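Local coordinates for protein orotidine 5'-phosphate decarboxylase (Lactobacillus acidophilus, PDB 3TFX) that probably catalyses the decarboxylation of orotidine 5'-monophosphate to UMP, the last step of de novo UMP synthesis, as a homodimeric TIM-barrel lyase, at residues F33-M38 with F60-M65; T87-L92 with P116-V121; G56-L61 with G83-T88. All blocks are in the same frame, centred on the assembly; numbering follows the deposited sequence.

Interaction 1 of 3, residues F33-M38 with F60-M65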
# COMPACT_ATOMS: atom_id res chain seq x y z
N PHE A 33 -7.92 -13.80 15.96
CA PHE A 33 -6.89 -13.02 15.30
C PHE A 33 -7.28 -13.07 13.83
O PHE A 33 -7.29 -14.15 13.23
CB PHE A 33 -5.52 -13.68 15.55
CG PHE A 33 -4.31 -12.78 15.31
CD1 PHE A 33 -3.11 -13.02 15.98
CD2 PHE A 33 -4.36 -11.70 14.42
CE1 PHE A 33 -1.98 -12.22 15.76
CE2 PHE A 33 -3.24 -10.87 14.21
CZ PHE A 33 -2.04 -11.14 14.89
N VAL A 34 -7.61 -11.92 13.25
CA VAL A 34 -8.00 -11.90 11.84
C VAL A 34 -7.09 -11.03 10.98
O VAL A 34 -6.39 -10.14 11.49
CB VAL A 34 -9.48 -11.45 11.64
CG1 VAL A 34 -10.44 -12.42 12.32
CG2 VAL A 34 -9.68 -10.02 12.14
N LYS A 35 -7.10 -11.30 9.67
CA LYS A 35 -6.37 -10.49 8.70
C LYS A 35 -7.34 -9.82 7.74
O LYS A 35 -8.13 -10.51 7.10
CB LYS A 35 -5.39 -11.34 7.89
CG LYS A 35 -4.50 -10.51 6.92
CD LYS A 35 -3.54 -11.39 6.15
CE LYS A 35 -4.13 -11.90 4.85
NZ LYS A 35 -3.67 -11.11 3.66
N VAL A 36 -7.26 -8.50 7.65
CA VAL A 36 -7.98 -7.73 6.62
C VAL A 36 -7.01 -6.87 5.80
O VAL A 36 -5.98 -6.40 6.30
CB VAL A 36 -9.11 -6.87 7.22
CG1 VAL A 36 -10.27 -7.77 7.64
CG2 VAL A 36 -8.62 -6.06 8.41
N GLY A 37 -7.34 -6.71 4.54
CA GLY A 37 -6.48 -6.01 3.61
C GLY A 37 -7.18 -4.81 3.05
O GLY A 37 -8.11 -4.27 3.67
N MSE A 38 -6.73 -4.39 1.87
CA MSE A 38 -7.34 -3.29 1.12
C MSE A 38 -8.84 -3.45 0.90
O MSE A 38 -9.58 -2.48 1.02
CB MSE A 38 -6.70 -3.19 -0.26
CG MSE A 38 -5.42 -2.46 -0.29
SE MSE A 38 -4.75 -2.62 -2.10
CE MSE A 38 -2.86 -2.41 -1.64
N PHE A 60 -4.36 -8.34 12.01
CA PHE A 60 -3.26 -8.17 11.08
C PHE A 60 -3.83 -7.25 10.00
O PHE A 60 -4.62 -7.68 9.16
CB PHE A 60 -2.83 -9.57 10.55
CG PHE A 60 -1.82 -9.56 9.42
CD1 PHE A 60 -1.21 -8.39 8.96
CD2 PHE A 60 -1.47 -10.76 8.83
CE1 PHE A 60 -0.29 -8.44 7.90
CE2 PHE A 60 -0.55 -10.82 7.78
CZ PHE A 60 0.05 -9.65 7.32
N LEU A 61 -3.48 -5.97 10.06
CA LEU A 61 -3.91 -5.02 9.03
C LEU A 61 -2.89 -4.97 7.90
O LEU A 61 -1.82 -4.36 8.02
CB LEU A 61 -4.16 -3.63 9.62
CG LEU A 61 -4.65 -2.55 8.65
CD1 LEU A 61 -5.81 -3.03 7.77
CD2 LEU A 61 -5.06 -1.33 9.43
N ASP A 62 -3.26 -5.60 6.78
CA ASP A 62 -2.34 -5.94 5.72
C ASP A 62 -2.50 -5.01 4.51
O ASP A 62 -3.15 -5.37 3.51
CB ASP A 62 -2.57 -7.40 5.34
CG ASP A 62 -1.61 -7.92 4.27
OD1 ASP A 62 -0.66 -7.20 3.87
OD2 ASP A 62 -1.82 -9.06 3.83
N LEU A 63 -1.89 -3.83 4.61
CA LEU A 63 -2.00 -2.78 3.59
C LEU A 63 -0.72 -2.58 2.76
O LEU A 63 -0.73 -1.75 1.84
CB LEU A 63 -2.38 -1.47 4.27
CG LEU A 63 -3.83 -1.00 4.41
CD1 LEU A 63 -4.91 -2.09 4.23
CD2 LEU A 63 -4.02 -0.19 5.71
N LYS A 64 0.35 -3.30 3.10
CA LYS A 64 1.61 -3.33 2.32
C LYS A 64 2.13 -1.93 1.93
O LYS A 64 2.34 -1.63 0.75
CB LYS A 64 1.50 -4.23 1.08
CG LYS A 64 1.00 -5.65 1.38
CD LYS A 64 1.19 -6.59 0.19
CE LYS A 64 0.74 -8.03 0.54
NZ LYS A 64 -0.68 -8.10 1.07
N MSE A 65 2.33 -1.07 2.92
CA MSE A 65 2.69 0.32 2.62
C MSE A 65 3.95 0.37 1.78
O MSE A 65 4.92 -0.36 2.07
CB MSE A 65 2.82 1.14 3.89
CG MSE A 65 1.48 1.45 4.55
SE MSE A 65 1.73 2.30 6.29
CE MSE A 65 2.50 0.75 7.24
O HOH W 1 -4.07 -5.65 1.07
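Lys-35 and Asp-62, on neighbouring parallel strands, are joined by a salt bridge that belongs to a charged network at the predicted substrate site. Lys-35 NZ lies 2.8 Å from Asp-62 OD2, which receives it on its anti lone pair. The NZ of Lys-64, the predicted proton donor, approaches Asp-62 OD1 at 2.9 Å, on the syn side but 34° out of the plane, and more weakly OD2; it also forms a salt bridge to Asp-67 of the second subunit. OD1 also bonds Thr-88 OG1, so partners at both oxygens limit rotation of the carboxylate. On its way the Lys-35 chain runs beside Phe-60 and points the same way, its CG over one face of the ring, 4.0 Å from the centroid, in a CH-pi contact. Bends at chi3 (89°) and chi4 (100°) then turn NZ toward Asp-62. Beneath these side chains, Phe-60 N bonds Val-34 O, Val-36 N bonds Phe-60 O, and Asp-62 N bonds Val-36 O at 2.9 Å. Beyond these bonds, at the start of helix 38-44, one water links Met-38 N with Asp-62 O. Strand 7-10 flanks 33-36 on its far edge and strand 86-90 flanks 58-65, while helix 69-80 packs on Leu-61 and Leu-63.

Interaction 2 of 3, residues T87-L92 with P116-V121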
# COMPACT_ATOMS: atom_id res chain seq x y z
N THR A 87 1.24 -5.54 10.87
CA THR A 87 1.01 -4.77 9.66
C THR A 87 2.18 -4.97 8.68
O THR A 87 3.29 -5.32 9.10
CB THR A 87 0.77 -3.28 10.01
OG1 THR A 87 -0.13 -2.71 9.06
CG2 THR A 87 2.04 -2.49 10.03
N THR A 88 1.94 -4.75 7.39
CA THR A 88 2.94 -4.97 6.34
C THR A 88 3.48 -3.71 5.62
O THR A 88 2.78 -2.70 5.50
CB THR A 88 2.39 -5.91 5.24
OG1 THR A 88 1.03 -5.55 4.95
CG2 THR A 88 2.44 -7.35 5.68
N VAL A 89 4.73 -3.82 5.17
CA VAL A 89 5.37 -2.88 4.23
C VAL A 89 6.11 -3.66 3.14
O VAL A 89 6.48 -4.82 3.34
CB VAL A 89 6.39 -1.90 4.92
CG1 VAL A 89 5.69 -0.94 5.88
CG2 VAL A 89 7.51 -2.66 5.62
N HIS A 90 6.34 -3.01 2.00
CA HIS A 90 7.20 -3.55 0.95
C HIS A 90 8.69 -3.34 1.23
O HIS A 90 9.13 -2.19 1.40
CB HIS A 90 6.82 -2.95 -0.41
CG HIS A 90 5.72 -3.69 -1.09
ND1 HIS A 90 5.94 -4.84 -1.82
CD2 HIS A 90 4.39 -3.48 -1.12
CE1 HIS A 90 4.79 -5.29 -2.29
NE2 HIS A 90 3.83 -4.48 -1.87
N ALA A 91 9.45 -4.44 1.31
CA ALA A 91 10.91 -4.37 1.40
C ALA A 91 11.51 -3.69 0.16
O ALA A 91 12.53 -3.03 0.25
CB ALA A 91 11.53 -5.77 1.57
N LEU A 92 10.85 -3.87 -0.98
CA LEU A 92 11.21 -3.15 -2.21
C LEU A 92 11.26 -1.62 -2.04
O LEU A 92 11.95 -0.94 -2.80
CB LEU A 92 10.25 -3.53 -3.35
CG LEU A 92 10.42 -4.93 -3.96
CD1 LEU A 92 9.37 -5.17 -5.05
CD2 LEU A 92 11.82 -5.12 -4.52
N PRO A 116 2.75 -2.61 17.41
CA PRO A 116 2.46 -3.56 16.34
C PRO A 116 3.75 -4.15 15.75
O PRO A 116 4.78 -3.48 15.71
CB PRO A 116 1.75 -2.70 15.30
CG PRO A 116 1.14 -1.60 16.05
CD PRO A 116 2.00 -1.35 17.25
N LYS A 117 3.69 -5.40 15.31
CA LYS A 117 4.83 -6.04 14.67
C LYS A 117 4.87 -5.62 13.20
O LYS A 117 3.84 -5.61 12.54
CB LYS A 117 4.76 -7.57 14.81
CG LYS A 117 4.73 -8.06 16.25
CD LYS A 117 6.15 -8.21 16.77
CE LYS A 117 6.35 -7.61 18.15
NZ LYS A 117 5.88 -8.48 19.25
N LEU A 118 6.05 -5.23 12.72
CA LEU A 118 6.21 -4.79 11.33
C LEU A 118 6.70 -5.95 10.49
O LEU A 118 7.78 -6.48 10.72
CB LEU A 118 7.21 -3.64 11.24
CG LEU A 118 7.58 -3.07 9.86
CD1 LEU A 118 6.34 -2.49 9.17
CD2 LEU A 118 8.70 -2.01 10.01
N LEU A 119 5.91 -6.33 9.50
CA LEU A 119 6.28 -7.45 8.66
C LEU A 119 6.60 -6.97 7.26
O LEU A 119 5.86 -6.18 6.69
CB LEU A 119 5.14 -8.48 8.63
CG LEU A 119 4.62 -8.99 9.97
CD1 LEU A 119 3.28 -9.70 9.80
CD2 LEU A 119 5.65 -9.92 10.61
N ALA A 120 7.70 -7.47 6.70
CA ALA A 120 8.10 -7.08 5.35
C ALA A 120 7.58 -8.07 4.33
O ALA A 120 7.68 -9.29 4.51
CB ALA A 120 9.61 -6.97 5.23
N VAL A 121 6.98 -7.52 3.29
CA VAL A 121 6.69 -8.27 2.11
C VAL A 121 7.93 -8.24 1.26
O VAL A 121 8.65 -7.23 1.20
CB VAL A 121 5.48 -7.70 1.34
CG1 VAL A 121 5.42 -8.24 -0.11
CG2 VAL A 121 4.19 -8.03 2.11
O HOH W 2 8.46 -5.75 -1.50
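Val-121 and His-90 stand side by side and point the same way, paired across two parallel strands. Val-121 CB sits over one face of the imidazole, offset toward its rim, and CG1 comes within 3.7 Å of His-90 CE1. With CG1 anti to the backbone N (chi1 163°), Val-121 lays that methyl along the histidine and leaves CG2 to cross Thr-88 at a slant, 4.0 Å from Thr-88 CG2. The threonine hydroxyl is bonded to Asp-62 and to the backbone N of Lys-64, while the methyl branch faces the valine. In the plane of the imidazole, at its edge, a water lies 2.7 Å from His-90 ND1; the same water donates to Val-121 O and accepts from Leu-92 N. His-90 NE2 bonds the carbonyl of His-66 of the second subunit, whose ring stacks on it.

Both strands belong to the TIM barrel and, with helix 95-108, form a beta-alpha-beta unit. Thr-88, His-90, Leu-119 and Val-121 are on one face of the sheet; on the other, Val-89 and Leu-118 cross at about a right angle beneath that helix. Leu-118 CD1 touches both methyls of Val-89, CG1 and CG2, 3.7 Å from each. Farther along, Ala-91 CB meets Ala-120 CB at 4.3 Å, and helix 142-155 packs on both alanines. The backbones are joined by five hydrogen bonds, from Thr-87 N to Lys-117 O at one end to Ala-91 N to Val-121 O (2.9 Å) at the other.

Interaction 3 of 3, residues G56-L61 with G83-T88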
# COMPACT_ATOMS: atom_id res chain seq x y z
N GLY A 56 -11.15 -6.37 21.74
CA GLY A 56 -10.13 -7.38 22.01
C GLY A 56 -9.71 -8.26 20.84
O GLY A 56 -8.86 -9.13 21.01
N TYR A 57 -10.28 -8.04 19.66
CA TYR A 57 -9.81 -8.73 18.46
C TYR A 57 -8.35 -8.36 18.16
O TYR A 57 -7.94 -7.19 18.34
CB TYR A 57 -10.68 -8.41 17.25
CG TYR A 57 -12.06 -9.05 17.28
CD1 TYR A 57 -12.22 -10.42 17.02
CD2 TYR A 57 -13.20 -8.30 17.56
CE1 TYR A 57 -13.48 -11.02 17.04
CE2 TYR A 57 -14.47 -8.89 17.58
CZ TYR A 57 -14.60 -10.25 17.33
OH TYR A 57 -15.85 -10.85 17.36
N LYS A 58 -7.55 -9.35 17.78
CA LYS A 58 -6.22 -9.07 17.26
C LYS A 58 -6.35 -8.96 15.74
O LYS A 58 -6.98 -9.81 15.10
CB LYS A 58 -5.21 -10.13 17.70
CG LYS A 58 -4.83 -10.07 19.19
CD LYS A 58 -3.60 -10.92 19.50
CE LYS A 58 -3.65 -11.58 20.90
NZ LYS A 58 -3.54 -10.63 22.06
N ILE A 59 -5.82 -7.88 15.16
CA ILE A 59 -5.92 -7.64 13.72
C ILE A 59 -4.55 -7.54 13.07
O ILE A 59 -3.69 -6.79 13.51
CB ILE A 59 -6.78 -6.36 13.37
CG1 ILE A 59 -8.29 -6.65 13.47
CG2 ILE A 59 -6.52 -5.87 11.94
CD1 ILE A 59 -8.83 -6.54 14.86
N PHE A 60 -4.36 -8.34 12.01
CA PHE A 60 -3.26 -8.17 11.08
C PHE A 60 -3.83 -7.25 10.00
O PHE A 60 -4.62 -7.68 9.16
CB PHE A 60 -2.83 -9.57 10.55
CG PHE A 60 -1.82 -9.56 9.42
CD1 PHE A 60 -1.21 -8.39 8.96
CD2 PHE A 60 -1.47 -10.76 8.83
CE1 PHE A 60 -0.29 -8.44 7.90
CE2 PHE A 60 -0.55 -10.82 7.78
CZ PHE A 60 0.05 -9.65 7.32
N LEU A 61 -3.48 -5.97 10.06
CA LEU A 61 -3.91 -5.02 9.03
C LEU A 61 -2.89 -4.97 7.90
O LEU A 61 -1.82 -4.36 8.02
CB LEU A 61 -4.16 -3.63 9.62
CG LEU A 61 -4.65 -2.55 8.65
CD1 LEU A 61 -5.81 -3.03 7.77
CD2 LEU A 61 -5.06 -1.33 9.43
N GLY A 83 -4.76 0.23 17.20
CA GLY A 83 -4.59 -0.91 18.11
C GLY A 83 -4.46 -2.26 17.40
O GLY A 83 -4.88 -3.28 17.93
N ILE A 84 -3.87 -2.25 16.20
CA ILE A 84 -3.62 -3.49 15.45
C ILE A 84 -2.37 -4.23 15.98
O ILE A 84 -1.65 -3.69 16.84
CB ILE A 84 -3.65 -3.32 13.87
CG1 ILE A 84 -2.34 -2.78 13.25
CG2 ILE A 84 -4.89 -2.54 13.40
CD1 ILE A 84 -1.88 -1.46 13.71
N THR A 85 -2.16 -5.46 15.52
CA THR A 85 -1.12 -6.33 16.06
C THR A 85 0.02 -6.55 15.04
O THR A 85 1.20 -6.47 15.41
CB THR A 85 -1.72 -7.69 16.53
OG1 THR A 85 -2.95 -7.45 17.24
CG2 THR A 85 -0.74 -8.44 17.45
N PHE A 86 -0.33 -6.83 13.79
CA PHE A 86 0.64 -7.00 12.70
C PHE A 86 0.25 -6.06 11.58
O PHE A 86 -0.95 -5.86 11.33
CB PHE A 86 0.61 -8.42 12.07
CG PHE A 86 1.11 -9.55 12.97
CD1 PHE A 86 1.69 -9.32 14.21
CD2 PHE A 86 1.03 -10.86 12.51
CE1 PHE A 86 2.14 -10.39 15.00
CE2 PHE A 86 1.49 -11.92 13.27
CZ PHE A 86 2.04 -11.69 14.53
N THR A 87 1.24 -5.54 10.87
CA THR A 87 1.01 -4.77 9.66
C THR A 87 2.18 -4.97 8.68
O THR A 87 3.29 -5.32 9.10
CB THR A 87 0.77 -3.28 10.01
OG1 THR A 87 -0.13 -2.71 9.06
CG2 THR A 87 2.04 -2.49 10.03
N THR A 88 1.94 -4.75 7.39
CA THR A 88 2.94 -4.97 6.34
C THR A 88 3.48 -3.71 5.62
O THR A 88 2.78 -2.70 5.50
CB THR A 88 2.39 -5.91 5.24
OG1 THR A 88 1.03 -5.55 4.95
CG2 THR A 88 2.44 -7.35 5.68
O HOH W 3 -5.32 -6.09 17.41
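Ile-84 meets Ile-59 and Leu-61 where strand 86-90 enters the TIM barrel beside strand 58-65, the two being joined by helix 69-80 in a beta-alpha-beta unit. A chi1 of 82° puts CG1 of Ile-84 between the backbone N and the carbonyl carbon and CG2 anti to the carbonyl carbon, placing CG2 4.0 Å from Ile-59 CG2 and as far from Leu-61 CB; helix 46-54 packs on all three residues. Thr-85 N then bonds Ile-59 O at 2.9 Å, and Phe-86 N adds a weak bond to the same oxygen. A water accepts from Thr-85 OG1 and Ile-59 N and donates to the carbonyls of Tyr-57 and Gly-83. The side chains of Phe-86 and Phe-60 cross at about a right angle; CB of Phe-86 is 3.6 Å from Phe-60 CD1, and the Phe-86 carbonyl accepts from Leu-61 N in a bent bond of 134° at the hydrogen. At Thr-87 the side chain takes over, its hydroxyl donating to the main chain of the neighbouring strand: OG1 is 2.6 Å from Leu-61 O, in the carbonyl plane. Finally Thr-88 CG2 reaches the Phe-60 ring at its edge, in plane, 3.7 Å from both CE1 and CZ.

Overall arrangement
Interactions 1, 3 and 2 follow one another across four adjacent strands of the barrel, 33-36, 58-65, 86-90 and 117-121. Interaction 1 shares Phe-60 and Leu-61 with interaction 3, which shares Thr-87 and Thr-88 with interaction 2. The centres of interactions 1 and 3 are about 7 Å apart, those of 2 and 3 about 12 Å. Asp-62 OD1 lies 2.6 Å from Thr-88 OG1, a hydrogen bond tying the charged network of interaction 1 to the strand used by both others. Lys-35, Asp-62 and Lys-64 belong to the predicted substrate site, and interactions 1 and 2 both touch the second subunit; interaction 3 does not.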